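Local coordinates for protein haloacid dehalogenase-like hydrolase (Klebsiella pneumoniae subsp. pneumoniae, PDB 3PGV) that probably acts as a magnesium-dependent phosphatase of the Cof family of haloacid dehalogenase-like hydrolases, its carboxylate metal site occupied here by a calcium ion, at residues 100-105 with 164-169; 181-186 with 201-206; 190-195 with 237-242; 213-218 with 241-246. All coordinates share one frame; numbering follows the deposited sequence.

Contact 1 (100-105 with 164-169); sequences HNLDRD and SKVFFT. With EDO (1,2-ethanediol), chain H.
Ser164 O receives a hydrogen bond of 2.7 Å from the oxygen of water 1, which gives its second proton to His100 O at 2.9 Å. Two carbonyl groups that cannot bond to each other are thereby joined through one donor. Beside this bridge the carboxamide of Asn101 comes up to the backbone of Ser164: OD1 of Asn101 lies 3.5 Å from Ser164 N, but the angle is too poor for a hydrogen bond, and OD1 is taken instead by Arg88 NH1. Ser164 OG turns elsewhere, to Tyr125 O.

The apolar part belongs to Leu102. Its branch CD1 reaches CG2 of Val166 at 4.0 Å, the two side chains crossing at about a right angle. CD1 of Leu102 also lies over the strand backbone, 4.1 Å from Lys165 CA, while Leu110 of helix 104-110 packs against both Leu102 and Val166. On the outer side Asp103 OD1 accepts a hydrogen bond of 3.2 Å from O1 of an ethanediol, probably from the crystallisation liquor.

Residues 100-105 lead from edge strand 96-99 of the large core sheet into helix 104-110, which packs on the smaller sheet, that of the cap. Leu102 bonds through its backbone to Ile163, next to Ser164. Between the two segments themselves the polar link runs through one water, and the direct apolar touch is that of Leu102 on Val166.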
loop_
_atom_site.group_PDB
_atom_site.type_symbol
_atom_site.label_atom_id
_atom_site.label_comp_id
_atom_site.label_asym_id
_atom_site.label_seq_id
_atom_site.Cartn_x
_atom_site.Cartn_y
_atom_site.Cartn_z
ATOM N N HIS A 100 -0.608 -12.340 5.602
ATOM C CA HIS A 100 0.769 -12.775 5.419
ATOM C C HIS A 100 1.703 -11.915 6.247
ATOM O O HIS A 100 1.992 -10.779 5.887
ATOM C CB HIS A 100 1.149 -12.787 3.936
ATOM C CG HIS A 100 0.339 -13.754 3.121
ATOM N ND1 HIS A 100 0.146 -13.568 1.760
ATOM C CD2 HIS A 100 -0.349 -14.857 3.512
ATOM C CE1 HIS A 100 -0.588 -14.596 1.358
ATOM N NE2 HIS A 100 -0.901 -15.405 2.376
ATOM N N ASN A 101 2.082 -12.421 7.412
ATOM C CA ASN A 101 2.819 -11.661 8.405
ATOM C C ASN A 101 4.315 -11.847 8.330
ATOM O O ASN A 101 4.798 -12.763 7.678
ATOM C CB ASN A 101 2.300 -12.009 9.815
ATOM C CG ASN A 101 0.864 -11.667 10.010
ATOM O OD1 ASN A 101 0.402 -10.593 9.630
ATOM N ND2 ASN A 101 0.125 -12.565 10.619
ATOM N N LEU A 102 5.056 -10.967 9.014
ATOM C CA LEU A 102 6.514 -11.063 9.145
ATOM C C LEU A 102 6.884 -12.263 10.002
ATOM O O LEU A 102 6.166 -12.568 10.975
ATOM C CB LEU A 102 7.049 -9.788 9.808
ATOM C CG LEU A 102 7.279 -8.608 8.884
ATOM C CD1 LEU A 102 7.169 -7.287 9.651
ATOM C CD2 LEU A 102 8.652 -8.722 8.180
ATOM N N ASP A 103 8.030 -12.925 9.691
ATOM C CA ASP A 103 8.536 -14.018 10.535
ATOM C C ASP A 103 8.796 -13.487 11.950
ATOM O O ASP A 103 9.222 -12.322 12.112
ATOM C CB ASP A 103 9.817 -14.632 9.941
ATOM C CG ASP A 103 9.582 -15.521 8.725
ATOM O OD1 ASP A 103 8.397 -15.694 8.329
ATOM O OD2 ASP A 103 10.579 -16.083 8.192
ATOM N N ARG A 104 8.455 -14.297 12.973
ATOM C CA ARG A 104 8.518 -13.896 14.387
ATOM C C ARG A 104 9.877 -13.302 14.788
ATOM O O ARG A 104 9.922 -12.266 15.444
ATOM C CB ARG A 104 8.156 -15.078 15.292
ATOM C CG ARG A 104 7.747 -14.672 16.692
ATOM C CD ARG A 104 7.527 -15.886 17.584
ATOM N NE ARG A 104 7.089 -15.500 18.927
ATOM C CZ ARG A 104 7.918 -15.126 19.899
ATOM N NH1 ARG A 104 9.232 -15.060 19.676
ATOM N NH2 ARG A 104 7.439 -14.774 21.084
ATOM N N ASP A 105 10.973 -13.967 14.412
ATOM C CA ASP A 105 12.321 -13.520 14.766
ATOM C C ASP A 105 12.633 -12.157 14.153
ATOM O O ASP A 105 13.273 -11.329 14.801
ATOM C CB ASP A 105 13.376 -14.563 14.338
ATOM C CG ASP A 105 13.416 -14.812 12.844
ATOM O OD1 ASP A 105 12.336 -15.019 12.249
ATOM O OD2 ASP A 105 14.517 -14.767 12.265
ATOM N N SER A 164 1.651 -7.468 10.392
ATOM C CA SER A 164 1.488 -7.248 8.949
ATOM C C SER A 164 2.622 -6.378 8.403
ATOM O O SER A 164 3.089 -6.603 7.289
ATOM C CB SER A 164 0.126 -6.623 8.648
ATOM O OG SER A 164 -0.082 -5.447 9.410
ATOM N N LYS A 165 3.085 -5.403 9.198
ATOM C CA LYS A 165 4.215 -4.565 8.820
ATOM C C LYS A 165 4.794 -3.777 9.979
ATOM O O LYS A 165 4.109 -3.515 10.961
ATOM C CB LYS A 165 3.866 -3.623 7.648
ATOM C CG LYS A 165 2.912 -2.509 7.996
ATOM C CD LYS A 165 2.778 -1.553 6.825
ATOM C CE LYS A 165 2.039 -0.305 7.194
ATOM N NZ LYS A 165 1.937 0.628 6.059
ATOM N N VAL A 166 6.074 -3.420 9.862
ATOM C CA VAL A 166 6.741 -2.486 10.755
ATOM C C VAL A 166 7.181 -1.304 9.893
ATOM O O VAL A 166 7.650 -1.515 8.767
ATOM C CB VAL A 166 7.957 -3.135 11.497
ATOM C CG1 VAL A 166 8.701 -2.091 12.353
ATOM C CG2 VAL A 166 7.514 -4.322 12.347
ATOM N N PHE A 167 6.943 -0.073 10.350
ATOM C CA PHE A 167 7.355 1.101 9.573
ATOM C C PHE A 167 8.056 2.146 10.402
ATOM O O PHE A 167 7.682 2.399 11.541
ATOM C CB PHE A 167 6.195 1.688 8.752
ATOM C CG PHE A 167 4.950 2.066 9.530
ATOM C CD1 PHE A 167 4.039 1.093 9.931
ATOM C CD2 PHE A 167 4.612 3.401 9.724
ATOM C CE1 PHE A 167 2.862 1.446 10.592
ATOM C CE2 PHE A 167 3.427 3.752 10.365
ATOM C CZ PHE A 167 2.555 2.772 10.790
ATOM N N PHE A 168 9.130 2.695 9.856
ATOM C CA PHE A 168 9.974 3.658 10.537
ATOM C C PHE A 168 9.723 5.037 10.007
ATOM O O PHE A 168 9.866 5.271 8.802
ATOM C CB PHE A 168 11.455 3.265 10.379
ATOM C CG PHE A 168 11.735 1.843 10.819
ATOM C CD1 PHE A 168 11.984 1.546 12.156
ATOM C CD2 PHE A 168 11.688 0.791 9.904
ATOM C CE1 PHE A 168 12.193 0.226 12.568
ATOM C CE2 PHE A 168 11.893 -0.527 10.319
ATOM C CZ PHE A 168 12.152 -0.801 11.647
ATOM N N THR A 169 9.239 5.946 10.880
ATOM C CA THR A 169 8.956 7.331 10.487
ATOM C C THR A 169 10.058 8.258 10.965
ATOM O O THR A 169 10.532 8.125 12.092
ATOM C CB THR A 169 7.541 7.769 10.938
ATOM O OG1 THR A 169 7.429 7.605 12.346
ATOM C CG2 THR A 169 6.420 6.974 10.231
HETATM C C1 EDO H . 9.357 -14.936 4.444
HETATM O O1 EDO H . 8.232 -14.629 5.273
HETATM C C2 EDO H . 10.181 -16.071 5.066
HETATM O O2 EDO H . 9.414 -17.293 5.132
HETATM O O HOH W 1 4.030 -8.716 5.919
#

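Contact 2 (181-186 with 201-206); sequences QAMNAR and LEVMAG
Met183, present as selenomethionine, places its terminal methyl between two branched side chains of strand 200-205: CE of Met183 is 3.6 Å from Leu201 CD2 and equally 3.6 Å from Val203 CG2. With Leu201 the approach is tip to tip. Val203 is met obliquely, and its CG2 also touches the selenium, at 3.9 Å from Met183 SE.

A bend in the last torsion of Met183 (chi3 -59°) turns the methyl into this position after an otherwise extended run from the helix. Leu201 and Val203 are two apart on the strand and both point toward helix 173-187, whereas Glu202 between them points away. In the next shell, Phe168 of the adjoining strand and Leu110 of helix 104-110 each touch both Met183 and Val203, while Val193 and Phe195 from the other neighbouring strand lie against Leu201.

On the other side of the strand the carboxylate of Glu202 is held in part by Ser196, whose OG bonds to OE2. Since the atoms that meet between helix and strand are methyl groups and selenium, the two are held here by dispersion and burial, without directional bonds.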
loop_
_atom_site.group_PDB
_atom_site.type_symbol
_atom_site.label_atom_id
_atom_site.label_comp_id
_atom_site.label_asym_id
_atom_site.label_seq_id
_atom_site.Cartn_x
_atom_site.Cartn_y
_atom_site.Cartn_z
ATOM N N GLN A 181 19.278 0.043 3.576
ATOM C CA GLN A 181 20.379 -0.798 3.147
ATOM C C GLN A 181 20.728 -1.857 4.155
ATOM O O GLN A 181 21.002 -2.983 3.768
ATOM C CB GLN A 181 21.627 0.057 2.827
ATOM C CG GLN A 181 21.788 0.355 1.358
ATOM C CD GLN A 181 22.216 -0.871 0.562
ATOM O OE1 GLN A 181 21.771 -1.089 -0.565
ATOM N NE2 GLN A 181 23.084 -1.700 1.139
ATOM N N ALA A 182 20.838 -1.484 5.444
ATOM C CA ALA A 182 21.252 -2.429 6.490
ATOM C C ALA A 182 20.251 -3.570 6.652
ATOM O O ALA A 182 20.654 -4.717 6.827
ATOM C CB ALA A 182 21.438 -1.701 7.813
HETATM N N MSE A 183 18.937 -3.264 6.554
HETATM C CA MSE A 183 17.899 -4.275 6.714
HETATM C C MSE A 183 17.845 -5.215 5.539
HETATM O O MSE A 183 17.769 -6.418 5.739
HETATM C CB MSE A 183 16.533 -3.628 6.992
HETATM C CG MSE A 183 16.496 -2.868 8.332
HETATM SE SE MSE A 183 14.750 -2.215 8.791
HETATM C CE MSE A 183 14.419 -1.093 7.224
ATOM N N ASN A 184 17.999 -4.683 4.294
ATOM C CA ASN A 184 18.078 -5.530 3.087
ATOM C C ASN A 184 19.269 -6.468 3.149
ATOM O O ASN A 184 19.132 -7.660 2.856
ATOM C CB ASN A 184 18.113 -4.675 1.792
ATOM C CG ASN A 184 16.746 -4.124 1.401
ATOM O OD1 ASN A 184 15.700 -4.744 1.652
ATOM N ND2 ASN A 184 16.728 -2.996 0.687
ATOM N N ALA A 185 20.420 -5.967 3.601
ATOM C CA ALA A 185 21.619 -6.809 3.725
ATOM C C ALA A 185 21.453 -7.841 4.853
ATOM O O ALA A 185 21.940 -8.961 4.736
ATOM C CB ALA A 185 22.851 -5.939 3.977
ATOM N N ARG A 186 20.757 -7.455 5.942
ATOM C CA ARG A 186 20.556 -8.318 7.105
ATOM C C ARG A 186 19.628 -9.517 6.824
ATOM O O ARG A 186 19.931 -10.631 7.251
ATOM C CB ARG A 186 20.038 -7.497 8.297
ATOM C CG ARG A 186 19.794 -8.315 9.548
ATOM C CD ARG A 186 19.533 -7.434 10.737
ATOM N NE ARG A 186 19.210 -8.235 11.909
ATOM C CZ ARG A 186 19.237 -7.777 13.151
ATOM N NH1 ARG A 186 19.603 -6.526 13.394
ATOM N NH2 ARG A 186 18.924 -8.571 14.163
ATOM N N LEU A 201 9.685 4.469 6.065
ATOM C CA LEU A 201 10.360 3.272 5.551
ATOM C C LEU A 201 9.674 2.040 6.103
ATOM O O LEU A 201 9.652 1.847 7.318
ATOM C CB LEU A 201 11.850 3.298 5.961
ATOM C CG LEU A 201 12.722 2.137 5.446
ATOM C CD1 LEU A 201 12.681 2.048 3.911
ATOM C CD2 LEU A 201 14.139 2.275 5.939
ATOM N N GLU A 202 9.057 1.231 5.220
ATOM C CA GLU A 202 8.213 0.107 5.629
ATOM C C GLU A 202 8.843 -1.242 5.409
ATOM O O GLU A 202 9.611 -1.432 4.449
ATOM C CB GLU A 202 6.846 0.182 4.937
ATOM C CG GLU A 202 6.269 1.591 4.948
ATOM C CD GLU A 202 4.787 1.701 4.682
ATOM O OE1 GLU A 202 4.102 0.655 4.663
ATOM O OE2 GLU A 202 4.292 2.843 4.627
ATOM N N VAL A 203 8.504 -2.214 6.291
ATOM C CA VAL A 203 9.019 -3.579 6.181
ATOM C C VAL A 203 7.891 -4.569 6.254
ATOM O O VAL A 203 7.164 -4.608 7.246
ATOM C CB VAL A 203 10.131 -3.901 7.237
ATOM C CG1 VAL A 203 10.752 -5.269 6.967
ATOM C CG2 VAL A 203 11.206 -2.818 7.254
HETATM N N MSE A 204 7.737 -5.375 5.199
HETATM C CA MSE A 204 6.772 -6.469 5.152
HETATM C C MSE A 204 7.541 -7.779 4.991
HETATM O O MSE A 204 8.748 -7.755 4.735
HETATM C CB MSE A 204 5.791 -6.289 3.961
HETATM C CG MSE A 204 4.702 -5.244 4.197
HETATM SE SE MSE A 204 5.360 -3.417 4.263
HETATM C CE MSE A 204 6.317 -3.310 2.498
ATOM N N ALA A 205 6.850 -8.929 5.117
ATOM C CA ALA A 205 7.500 -10.247 4.928
ATOM C C ALA A 205 7.952 -10.386 3.503
ATOM O O ALA A 205 7.365 -9.772 2.610
ATOM C CB ALA A 205 6.521 -11.364 5.266
ATOM N N GLY A 206 9.000 -11.176 3.283
ATOM C CA GLY A 206 9.471 -11.466 1.941
ATOM C C GLY A 206 8.400 -12.163 1.135
ATOM O O GLY A 206 7.719 -13.064 1.645
#

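Contact 3 (190-195 with 237-242); sequences RVNVSF and DAEMLS
Asn192 and Ser194 of the edge strand look toward the start of helix 238-243, where only Glu239 comes close enough to answer them. Asp237, just ahead, turns away; its carboxylate accepts from the backbone N of Asp233 and of Gly234 and pairs with Lys210.

Glu239 bends at its second torsion (chi2 84°) and meets Asn192 from the opposite direction. Amide and carboxylate planes stand 82° apart, and their nearest oxygens, Asn192 OD1 and Glu239 OE2, remain 3.7 Å from each other. Water 2 makes the connection: it donates to Glu239 OE1 at 2.6 Å, accepts from Asn192 ND2 at 3.1 Å, and is hydrogen-bonded to Ser194 OG at 2.9 Å. Asn192 ND2 also has Val208 O as partner. A turn later, Ser242 OG returns to its own helix, bonding to Ala238 O at 2.8 Å; Ser242 N reaches the same oxygen from the opposite face of its plane.

Such a watery, polar meeting of small-sheet edge and core helix is consistent with the interface between cap and Rossmann-like core in Cof-type phosphatases, just after the GDGxxD motif, which ends at Asp237 and supplies metal ligand Asp233.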
loop_
_atom_site.group_PDB
_atom_site.type_symbol
_atom_site.label_atom_id
_atom_site.label_comp_id
_atom_site.label_asym_id
_atom_site.label_seq_id
_atom_site.Cartn_x
_atom_site.Cartn_y
_atom_site.Cartn_z
ATOM N N ARG A 190 13.937 -12.622 2.997
ATOM C CA ARG A 190 13.016 -12.772 4.130
ATOM C C ARG A 190 12.174 -11.511 4.416
ATOM O O ARG A 190 11.187 -11.586 5.161
ATOM C CB ARG A 190 13.767 -13.212 5.386
ATOM C CG ARG A 190 14.470 -14.542 5.247
ATOM C CD ARG A 190 14.995 -15.018 6.583
ATOM N NE ARG A 190 13.902 -15.337 7.504
ATOM C CZ ARG A 190 14.006 -15.284 8.825
ATOM N NH1 ARG A 190 15.133 -14.882 9.391
ATOM N NH2 ARG A 190 12.969 -15.571 9.586
ATOM N N VAL A 191 12.560 -10.363 3.840
ATOM C CA VAL A 191 11.822 -9.104 4.030
ATOM C C VAL A 191 11.569 -8.412 2.701
ATOM O O VAL A 191 12.320 -8.604 1.740
ATOM C CB VAL A 191 12.536 -8.116 5.037
ATOM C CG1 VAL A 191 12.548 -8.672 6.454
ATOM C CG2 VAL A 191 13.959 -7.759 4.566
ATOM N N ASN A 192 10.539 -7.577 2.660
ATOM C CA ASN A 192 10.337 -6.629 1.602
ATOM C C ASN A 192 10.413 -5.239 2.230
ATOM O O ASN A 192 9.530 -4.861 3.022
ATOM C CB ASN A 192 8.993 -6.824 0.903
ATOM C CG ASN A 192 8.674 -5.691 -0.084
ATOM O OD1 ASN A 192 9.572 -5.010 -0.616
ATOM N ND2 ASN A 192 7.398 -5.445 -0.317
ATOM N N VAL A 193 11.521 -4.522 1.975
ATOM C CA VAL A 193 11.710 -3.180 2.498
ATOM C C VAL A 193 11.317 -2.162 1.431
ATOM O O VAL A 193 11.849 -2.195 0.321
ATOM C CB VAL A 193 13.166 -2.968 3.009
ATOM C CG1 VAL A 193 13.351 -1.565 3.579
ATOM C CG2 VAL A 193 13.536 -4.020 4.045
ATOM N N SER A 194 10.358 -1.283 1.745
ATOM C CA SER A 194 9.935 -0.244 0.800
ATOM C C SER A 194 9.635 1.063 1.482
ATOM O O SER A 194 8.937 1.079 2.500
ATOM C CB SER A 194 8.700 -0.694 0.017
ATOM O OG SER A 194 8.982 -1.783 -0.843
ATOM N N PHE A 195 10.034 2.186 0.852
ATOM C CA PHE A 195 9.547 3.500 1.269
ATOM C C PHE A 195 8.115 3.667 0.744
ATOM O O PHE A 195 7.804 3.172 -0.332
ATOM C CB PHE A 195 10.423 4.626 0.674
ATOM C CG PHE A 195 11.692 4.930 1.429
ATOM C CD1 PHE A 195 11.693 5.837 2.484
ATOM C CD2 PHE A 195 12.906 4.395 1.021
ATOM C CE1 PHE A 195 12.867 6.150 3.150
ATOM C CE2 PHE A 195 14.080 4.708 1.691
ATOM C CZ PHE A 195 14.056 5.581 2.751
ATOM N N ASP A 237 4.614 0.579 -4.724
ATOM C CA ASP A 237 3.813 0.232 -5.920
ATOM C C ASP A 237 4.693 -0.384 -7.031
ATOM O O ASP A 237 4.164 -0.840 -8.039
ATOM C CB ASP A 237 3.087 1.479 -6.466
ATOM C CG ASP A 237 2.144 2.115 -5.472
ATOM O OD1 ASP A 237 1.327 1.389 -4.888
ATOM O OD2 ASP A 237 2.187 3.360 -5.324
ATOM N N ALA A 238 6.036 -0.333 -6.863
ATOM C CA ALA A 238 6.998 -0.761 -7.884
ATOM C C ALA A 238 6.740 -2.192 -8.402
ATOM O O ALA A 238 6.634 -2.386 -9.621
ATOM C CB ALA A 238 8.420 -0.625 -7.357
ATOM N N GLU A 239 6.569 -3.181 -7.483
ATOM C CA GLU A 239 6.289 -4.575 -7.890
ATOM C C GLU A 239 4.944 -4.670 -8.621
ATOM O O GLU A 239 4.865 -5.277 -9.684
ATOM C CB GLU A 239 6.319 -5.551 -6.680
ATOM C CG GLU A 239 7.630 -5.557 -5.898
ATOM C CD GLU A 239 7.773 -4.463 -4.847
ATOM O OE1 GLU A 239 6.820 -3.666 -4.672
ATOM O OE2 GLU A 239 8.830 -4.421 -4.178
HETATM N N MSE A 240 3.912 -4.004 -8.086
HETATM C CA MSE A 240 2.574 -3.996 -8.695
HETATM C C MSE A 240 2.599 -3.443 -10.109
HETATM O O MSE A 240 2.000 -4.036 -11.009
HETATM C CB MSE A 240 1.574 -3.202 -7.824
HETATM C CG MSE A 240 0.150 -3.243 -8.359
HETATM SE SE MSE A 240 -1.123 -2.341 -7.240
HETATM C CE MSE A 240 -0.466 -0.549 -7.370
ATOM N N LEU A 241 3.295 -2.312 -10.311
ATOM C CA LEU A 241 3.341 -1.648 -11.610
ATOM C C LEU A 241 4.130 -2.424 -12.646
ATOM O O LEU A 241 3.780 -2.386 -13.822
ATOM C CB LEU A 241 3.878 -0.205 -11.479
ATOM C CG LEU A 241 3.064 0.747 -10.591
ATOM C CD1 LEU A 241 3.678 2.139 -10.587
ATOM C CD2 LEU A 241 1.624 0.816 -11.039
ATOM N N SER A 242 5.192 -3.130 -12.226
ATOM C CA SER A 242 6.012 -3.908 -13.163
ATOM C C SER A 242 5.463 -5.322 -13.402
ATOM O O SER A 242 5.647 -5.863 -14.488
ATOM C CB SER A 242 7.467 -3.957 -12.708
ATOM O OG SER A 242 7.580 -4.397 -11.364
HETATM O O HOH W 2 6.786 -3.024 -2.176
#

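Contact 4 (213-218 with 241-246); sequences ALEAVA and LSMAGK
Two helices of the Rossmann-like core meet where helix 238-243 ends, Met243 and Ala244 packing against Leu214 and Glu215 of helix 210-220. Met243, present as selenomethionine, points toward the other helix. Its chain is bent at the last torsion (chi3 70°), which brings CE to 3.6 Å from Glu215 OE1, a van der Waals contact between a methyl group and one carboxylate oxygen. The two side chains cross at about a right angle.

Glu215 supplies its half of this meeting by running out extended, which carries the carboxylate away from its own helix to the Met243 methyl; its other oxygen, OE2, has a long and weak ion pair with Lys219. One residue earlier, Leu214 points toward the end of helix 238-243 and sends CD2 to within 4.4 Å of Ala244 CB, a loose apolar touch.

Helix 238-243 is the connection of a beta-alpha-beta crossover between the neighbouring parallel strands 228-232 and 246-249. Ala244 is the first residue to leave helical geometry, its psi opening to 154° as the chain turns back toward the sheet. Its small side chain also lies on Ala230 of strand 228-232, as does that of Leu241. Two residues on, Lys246 opens the next strand, paired through its backbone with Cys228 and Ala230.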
loop_
_atom_site.group_PDB
_atom_site.type_symbol
_atom_site.label_atom_id
_atom_site.label_comp_id
_atom_site.label_asym_id
_atom_site.label_seq_id
_atom_site.Cartn_x
_atom_site.Cartn_y
_atom_site.Cartn_z
ATOM N N ALA A 213 0.163 -9.459 -3.941
ATOM C CA ALA A 213 -1.224 -9.536 -3.500
ATOM C C ALA A 213 -2.186 -9.365 -4.687
ATOM O O ALA A 213 -3.189 -10.087 -4.771
ATOM C CB ALA A 213 -1.497 -8.490 -2.449
ATOM N N LEU A 214 -1.826 -8.478 -5.663
ATOM C CA LEU A 214 -2.615 -8.288 -6.883
ATOM C C LEU A 214 -2.675 -9.569 -7.686
ATOM O O LEU A 214 -3.754 -9.954 -8.142
ATOM C CB LEU A 214 -2.050 -7.139 -7.746
ATOM C CG LEU A 214 -2.740 -6.939 -9.111
ATOM C CD1 LEU A 214 -4.232 -6.648 -8.943
ATOM C CD2 LEU A 214 -2.055 -5.877 -9.918
ATOM N N GLU A 215 -1.534 -10.265 -7.822
ATOM C CA GLU A 215 -1.489 -11.554 -8.515
ATOM C C GLU A 215 -2.450 -12.558 -7.852
ATOM O O GLU A 215 -3.202 -13.239 -8.551
ATOM C CB GLU A 215 -0.062 -12.109 -8.538
ATOM C CG GLU A 215 0.047 -13.445 -9.264
ATOM C CD GLU A 215 1.455 -13.923 -9.550
ATOM O OE1 GLU A 215 2.352 -13.693 -8.704
ATOM O OE2 GLU A 215 1.646 -14.592 -10.590
ATOM N N ALA A 216 -2.443 -12.622 -6.493
ATOM C CA ALA A 216 -3.316 -13.529 -5.730
ATOM C C ALA A 216 -4.800 -13.169 -5.932
ATOM O O ALA A 216 -5.621 -14.054 -6.185
ATOM C CB ALA A 216 -2.960 -13.472 -4.251
ATOM N N VAL A 217 -5.120 -11.864 -5.893
ATOM C CA VAL A 217 -6.487 -11.377 -6.079
ATOM C C VAL A 217 -6.974 -11.638 -7.505
ATOM O O VAL A 217 -8.084 -12.144 -7.686
ATOM C CB VAL A 217 -6.628 -9.887 -5.670
ATOM C CG1 VAL A 217 -7.974 -9.328 -6.105
ATOM C CG2 VAL A 217 -6.430 -9.714 -4.170
ATOM N N ALA A 218 -6.119 -11.360 -8.516
ATOM C CA ALA A 218 -6.452 -11.621 -9.919
ATOM C C ALA A 218 -6.846 -13.082 -10.107
ATOM O O ALA A 218 -7.868 -13.369 -10.736
ATOM C CB ALA A 218 -5.269 -11.275 -10.813
ATOM N N LEU A 241 3.295 -2.312 -10.311
ATOM C CA LEU A 241 3.341 -1.648 -11.610
ATOM C C LEU A 241 4.130 -2.424 -12.646
ATOM O O LEU A 241 3.780 -2.386 -13.822
ATOM C CB LEU A 241 3.878 -0.205 -11.479
ATOM C CG LEU A 241 3.064 0.747 -10.591
ATOM C CD1 LEU A 241 3.678 2.139 -10.587
ATOM C CD2 LEU A 241 1.624 0.816 -11.039
ATOM N N SER A 242 5.192 -3.130 -12.226
ATOM C CA SER A 242 6.012 -3.908 -13.163
ATOM C C SER A 242 5.463 -5.322 -13.402
ATOM O O SER A 242 5.647 -5.863 -14.488
ATOM C CB SER A 242 7.467 -3.957 -12.708
ATOM O OG SER A 242 7.580 -4.397 -11.364
HETATM N N MSE A 243 4.764 -5.908 -12.403
HETATM C CA MSE A 243 4.165 -7.264 -12.553
HETATM C C MSE A 243 2.853 -7.235 -13.351
HETATM O O MSE A 243 2.503 -8.218 -13.966
HETATM C CB MSE A 243 3.929 -7.920 -11.189
HETATM C CG MSE A 243 5.206 -8.277 -10.462
HETATM SE SE MSE A 243 4.882 -8.727 -8.601
HETATM C CE MSE A 243 3.966 -10.439 -8.834
ATOM N N ALA A 244 2.099 -6.133 -13.267
ATOM C CA ALA A 244 0.827 -6.002 -13.980
ATOM C C ALA A 244 1.054 -6.025 -15.480
ATOM O O ALA A 244 2.138 -5.666 -15.942
ATOM C CB ALA A 244 0.145 -4.705 -13.582
ATOM N N GLY A 245 0.035 -6.451 -16.238
ATOM C CA GLY A 245 0.089 -6.446 -17.702
ATOM C C GLY A 245 0.414 -5.060 -18.236
ATOM O O GLY A 245 1.233 -4.914 -19.147
ATOM N N LYS A 246 -0.157 -4.019 -17.585
ATOM C CA LYS A 246 0.084 -2.611 -17.893
ATOM C C LYS A 246 0.231 -1.809 -16.578
ATOM O O LYS A 246 -0.646 -1.870 -15.711
ATOM C CB LYS A 246 -1.069 -2.043 -18.747
ATOM C CG LYS A 246 -1.033 -0.526 -18.948
ATOM C CD LYS A 246 0.126 -0.063 -19.823
ATOM C CE LYS A 246 0.120 1.436 -19.971
ATOM N NZ LYS A 246 1.277 1.918 -20.754
#

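How the contacts relate
Contacts 1, 2 and 3 share the smaller sheet, where strands 163-169, 200-205 and 191-195 lie side by side; centres of contacts 1 and 2 are about 10 Å apart, of 2 and 3 about 11 Å. Lys165 NZ of contact 1 meets Glu202 OE1 of contact 2 in a salt bridge of 2.6 Å, and Arg190 NH2 of contact 3 lies 2.8 Å from Asp103 OD2 of contact 1. Contact 3 passes to the core, sharing Leu241 and Ser242 with contact 4, whose Leu214 CD2 touches Met240 CG at 3.8 Å. The calcium ion held by Asp27, Asp29 and Asp233 is about 11 Å from the side chains of Lys165 and Ser194; a buffer molecule, HEPES, is about 6 Å from the Lys165 side chain.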